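RNA-dependent RNA polymerase (Farallon virus, PDB 6DX5) carries, in this N-terminal segment, a viral OTU cysteine protease domain linked to deubiquitinase activity, while the full-length protein probably copies RNA from an RNA template. Local coordinates at residues A[73-76]-A[77-81]; A[159-162]-A[163-166]. All coordinates share one frame; numbering follows the deposited sequence.

Interaction 1 (A[73-76]-A[77-81]); sequences GAKG and VYNYR
The Ala74 carbonyl oxygen meets both the backbone and the aromatic side chain of Tyr78, one turn further along helix 72-86. Tyr78 N donates to Ala74 O at 3.0 Å and almost straight (170°), while Tyr78 CD1 approaches Ala74 O to 3.3 Å, with the oxygen at the ring edge and in the ring plane. The ring reaches this place because its CG stands beside the backbone N and opposite the carbonyl carbon (chi1 -70°). The same oxygen takes a second, weak and bent hydrogen bond from Val77 N, also 3.0 Å from Ala74 O, so an i+3 contact accompanies the regular i+4 bond. Behind it, Gly73 O lies 3.8 Å from Val77 N, and Val77 CG2 leans over that carbonyl oxygen.

Lys75 and Asn79 form the neighbouring pair. Asn79 N bonds to Lys75 O at 3.0 Å, and the amide then turns back along the helix until Asn79 ND2 rests 3.6 Å from Lys75 CB. The lysine chain, extended beyond CG, passes the amide at a slant and carries its ammonium group onward to Ser69 O. Asn79 OD1 accepts a hydrogen bond from Trp68 NE1, which helps set the rotation of the amide and turns its nitrogen end to the lysine methylenes.

Further out, Tyr78 OH bonds to Asp116 OD2 on helix 103-117, Ala74 packs on Met131 of helix 126-136, and Val77 touches Phe9 of the second subunit. Tyr78 also lines a pocket occupied by dithiothreitol, probably from the crystallisation liquor. The ring is thus flanked at one edge by a carbonyl oxygen, with Val77 CG1 over one face, and bonded through its hydroxyl to a carboxylate; that bond fixes where the hydroxyl sits, and the carboxylate probably polarises the phenol O-H.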
loop_
_atom_site.group_PDB
_atom_site.type_symbol
_atom_site.label_atom_id
_atom_site.label_comp_id
_atom_site.label_asym_id
_atom_site.label_seq_id
_atom_site.Cartn_x
_atom_site.Cartn_y
_atom_site.Cartn_z
ATOM N N GLY A 73 6.515 3.820 5.484
ATOM C CA GLY A 73 5.059 3.815 5.458
ATOM C C GLY A 73 4.479 4.897 6.359
ATOM O O GLY A 73 3.694 5.736 5.922
ATOM N N ALA A 74 4.879 4.911 7.636
ATOM C CA ALA A 74 4.251 5.854 8.558
ATOM C C ALA A 74 4.680 7.298 8.274
ATOM O O ALA A 74 3.845 8.213 8.317
ATOM C CB ALA A 74 4.563 5.467 10.005
ATOM N N LYS A 75 5.963 7.526 7.963
ATOM C CA LYS A 75 6.430 8.897 7.787
ATOM C C LYS A 75 5.795 9.533 6.574
ATOM O O LYS A 75 5.607 10.751 6.548
ATOM C CB LYS A 75 7.972 8.968 7.691
ATOM C CG LYS A 75 8.520 8.847 6.248
ATOM C CD LYS A 75 10.016 8.910 6.246
ATOM C CE LYS A 75 10.560 8.693 4.840
ATOM N NZ LYS A 75 11.992 9.077 4.874
ATOM N N GLY A 76 5.457 8.750 5.557
ATOM C CA GLY A 76 4.748 9.327 4.431
ATOM C C GLY A 76 3.497 10.035 4.893
ATOM O O GLY A 76 3.203 11.149 4.459
ATOM N N VAL A 77 2.779 9.432 5.838
ATOM C CA VAL A 77 1.522 10.023 6.304
ATOM C C VAL A 77 1.794 11.170 7.278
ATOM O O VAL A 77 1.382 12.318 7.026
ATOM C CB VAL A 77 0.612 8.945 6.930
ATOM C CG1 VAL A 77 -0.676 9.578 7.466
ATOM C CG2 VAL A 77 0.351 7.806 5.894
ATOM N N TYR A 78 2.549 10.891 8.376
ATOM C CA TYR A 78 2.611 11.859 9.473
ATOM C C TYR A 78 3.498 13.069 9.192
ATOM O O TYR A 78 3.228 14.151 9.731
ATOM C CB TYR A 78 3.024 11.143 10.752
ATOM C CG TYR A 78 1.900 10.253 11.197
ATOM C CD1 TYR A 78 1.807 8.928 10.752
ATOM C CD2 TYR A 78 0.892 10.750 12.016
ATOM C CE1 TYR A 78 0.750 8.111 11.135
ATOM C CE2 TYR A 78 -0.173 9.939 12.411
ATOM C CZ TYR A 78 -0.231 8.624 11.971
ATOM O OH TYR A 78 -1.284 7.837 12.360
ATOM N N ASN A 79 4.559 12.924 8.381
ATOM C CA ASN A 79 5.348 14.095 7.971
ATOM C C ASN A 79 4.547 15.014 7.071
ATOM O O ASN A 79 4.739 16.244 7.101
ATOM C CB ASN A 79 6.619 13.676 7.228
ATOM C CG ASN A 79 7.675 13.069 8.152
ATOM O OD1 ASN A 79 7.588 13.154 9.398
ATOM N ND2 ASN A 79 8.699 12.481 7.544
ATOM N N TYR A 80 3.666 14.451 6.234
ATOM C CA TYR A 80 2.810 15.324 5.454
ATOM C C TYR A 80 1.813 16.042 6.352
ATOM O O TYR A 80 1.563 17.240 6.169
ATOM C CB TYR A 80 2.105 14.565 4.329
ATOM C CG TYR A 80 1.400 15.559 3.435
ATOM C CD1 TYR A 80 2.138 16.422 2.632
ATOM C CD2 TYR A 80 0.018 15.677 3.420
ATOM C CE1 TYR A 80 1.508 17.367 1.822
ATOM C CE2 TYR A 80 -0.614 16.609 2.616
ATOM C CZ TYR A 80 0.127 17.452 1.819
ATOM O OH TYR A 80 -0.504 18.403 1.018
ATOM N N ARG A 81 1.267 15.345 7.363
ATOM C CA ARG A 81 0.301 16.014 8.233
ATOM C C ARG A 81 0.957 17.085 9.086
ATOM O O ARG A 81 0.337 18.119 9.363
ATOM C CB ARG A 81 -0.405 15.026 9.129
ATOM C CG ARG A 81 -1.089 13.968 8.352
ATOM C CD ARG A 81 -2.064 13.316 9.207
ATOM N NE ARG A 81 -2.621 12.199 8.499
ATOM C CZ ARG A 81 -3.406 11.305 9.056
ATOM N NH1 ARG A 81 -3.693 11.429 10.342
ATOM N NH2 ARG A 81 -3.899 10.308 8.328
#

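Interaction 2 (A[159-162]-A[163-166]); sequences TDSV and PRAF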
loop_
_atom_site.group_PDB
_atom_site.type_symbol
_atom_site.label_atom_id
_atom_site.label_comp_id
_atom_site.label_asym_id
_atom_site.label_seq_id
_atom_site.Cartn_x
_atom_site.Cartn_y
_atom_site.Cartn_z
ATOM N N THR A 159 14.302 -9.521 3.201
ATOM C CA THR A 159 14.824 -10.267 2.054
ATOM C C THR A 159 14.813 -11.787 2.196
ATOM O O THR A 159 15.225 -12.465 1.253
ATOM C CB THR A 159 16.270 -9.863 1.778
ATOM O OG1 THR A 159 17.035 -10.093 2.964
ATOM C CG2 THR A 159 16.335 -8.403 1.370
ATOM N N ASP A 160 14.434 -12.348 3.346
ATOM C CA ASP A 160 14.432 -13.805 3.470
ATOM C C ASP A 160 13.281 -14.424 2.679
ATOM O O ASP A 160 12.312 -13.755 2.299
ATOM C CB ASP A 160 14.306 -14.243 4.930
ATOM C CG ASP A 160 15.567 -13.986 5.735
ATOM O OD1 ASP A 160 16.662 -14.413 5.284
ATOM O OD2 ASP A 160 15.445 -13.360 6.827
ATOM N N SER A 161 13.386 -15.730 2.463
ATOM C CA SER A 161 12.348 -16.470 1.785
ATOM C C SER A 161 11.222 -16.786 2.759
ATOM O O SER A 161 11.383 -16.705 3.993
ATOM C CB SER A 161 12.895 -17.775 1.220
ATOM O OG SER A 161 13.495 -18.465 2.285
ATOM N N VAL A 162 10.067 -17.152 2.173
ATOM C CA VAL A 162 8.887 -17.480 2.972
ATOM C C VAL A 162 9.193 -18.459 4.094
ATOM O O VAL A 162 8.774 -18.204 5.234
ATOM C CB VAL A 162 7.744 -17.951 2.055
ATOM C CG1 VAL A 162 6.661 -18.602 2.873
ATOM C CG2 VAL A 162 7.223 -16.739 1.254
ATOM N N PRO A 163 9.874 -19.588 3.860
ATOM C CA PRO A 163 10.071 -20.546 4.970
ATOM C C PRO A 163 11.009 -20.022 6.065
ATOM O O PRO A 163 10.989 -20.544 7.194
ATOM C CB PRO A 163 10.622 -21.802 4.269
ATOM C CG PRO A 163 11.107 -21.345 2.958
ATOM C CD PRO A 163 10.273 -20.166 2.562
ATOM N N ARG A 164 11.775 -18.962 5.792
ATOM C CA ARG A 164 12.656 -18.363 6.776
ATOM C C ARG A 164 12.083 -17.051 7.334
ATOM O O ARG A 164 12.803 -16.267 7.951
ATOM C CB ARG A 164 14.024 -18.157 6.139
ATOM C CG ARG A 164 14.812 -19.452 5.953
ATOM C CD ARG A 164 15.809 -19.615 7.113
ATOM N NE ARG A 164 16.879 -18.602 7.078
ATOM C CZ ARG A 164 17.524 -18.138 8.152
ATOM N NH1 ARG A 164 17.202 -18.580 9.368
ATOM N NH2 ARG A 164 18.478 -17.216 8.012
ATOM N N ALA A 165 10.798 -16.796 7.121
ATOM C CA ALA A 165 10.166 -15.545 7.496
ATOM C C ALA A 165 9.063 -15.787 8.532
ATOM O O ALA A 165 8.662 -16.918 8.806
ATOM C CB ALA A 165 9.587 -14.863 6.256
ATOM N N PHE A 166 8.558 -14.705 9.111
ATOM C CA PHE A 166 7.399 -14.766 9.991
ATOM C C PHE A 166 6.203 -14.426 9.130
ATOM O O PHE A 166 6.165 -13.352 8.528
ATOM C CB PHE A 166 7.580 -13.804 11.163
ATOM C CG PHE A 166 8.769 -14.159 12.016
ATOM C CD1 PHE A 166 8.656 -15.143 12.986
ATOM C CD2 PHE A 166 10.018 -13.629 11.738
ATOM C CE1 PHE A 166 9.747 -15.546 13.742
ATOM C CE2 PHE A 166 11.122 -13.989 12.486
ATOM C CZ PHE A 166 11.005 -14.946 13.499
HETATM O O HOH W 1 13.326 -13.780 9.046
#
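Val162 and Pro163 set their side chains at about a right angle to each other, with Val162 CB only 3.4 Å from Pro163 CD, a closeness imposed largely by the peptide bond that joins them. The valine side chain is buried against Trp143 and Ile4. Ser161 comes up against the CD-CG side of the proline ring: its hydroxyl, held between the backbone N and the carbonyl carbon (chi1 55°), brings Ser161 OG to 3.7 Å from Pro163 CD and to 3.9 Å from Arg164 CB, touching the residues two and three places further on.

The CB atoms of Asp160 and Arg164 lie side by side, 4.1 Å apart. The bent arginine chain carries its guanidinium near the carboxylate without pairing with it: Asp160 OD1 is 4.3 Å from Arg164 NH2 and far off the plane of the guanidinium, so no N-H points at it and at most a diffuse attraction probably remains. A water makes the closer link, donating to Asp160 OD2 and, at 2.8 Å, to Arg164 O.

Beneath these side chains run two successive i+3 bonds, Arg164 N to Ser161 O at 2.9 Å and Ala165 N to Val162 O at 3.1 Å. Such overlapping bonds characterise a short 3-10 turn; here it lies in the connection between strands 151-157 and 166-171 of the OTU sheet, whose residues 163-166 line a surface pocket occupied by dithiothreitol.

Interactions 1 and 2 follow one another along the chain, the first closing well before the second opens, and both belong to the OTU-like protease domain. Their centres are 28 Å apart, their nearest atoms about 16 Å, and they lie on opposite sides of the chain's centre without touching. Interaction 1 belongs to the helical side of the domain, inside helix 72-86 where it meets helices 103-117 and 126-136; interaction 2 belongs to the mixed sheet, in the loop leading to strand 166-171. Each adjoins a separate dithiothreitol pocket. Of the two, only interaction 1 touches the second subunit, so they report separately on the dimer-facing helical part and the sheet part of one domain.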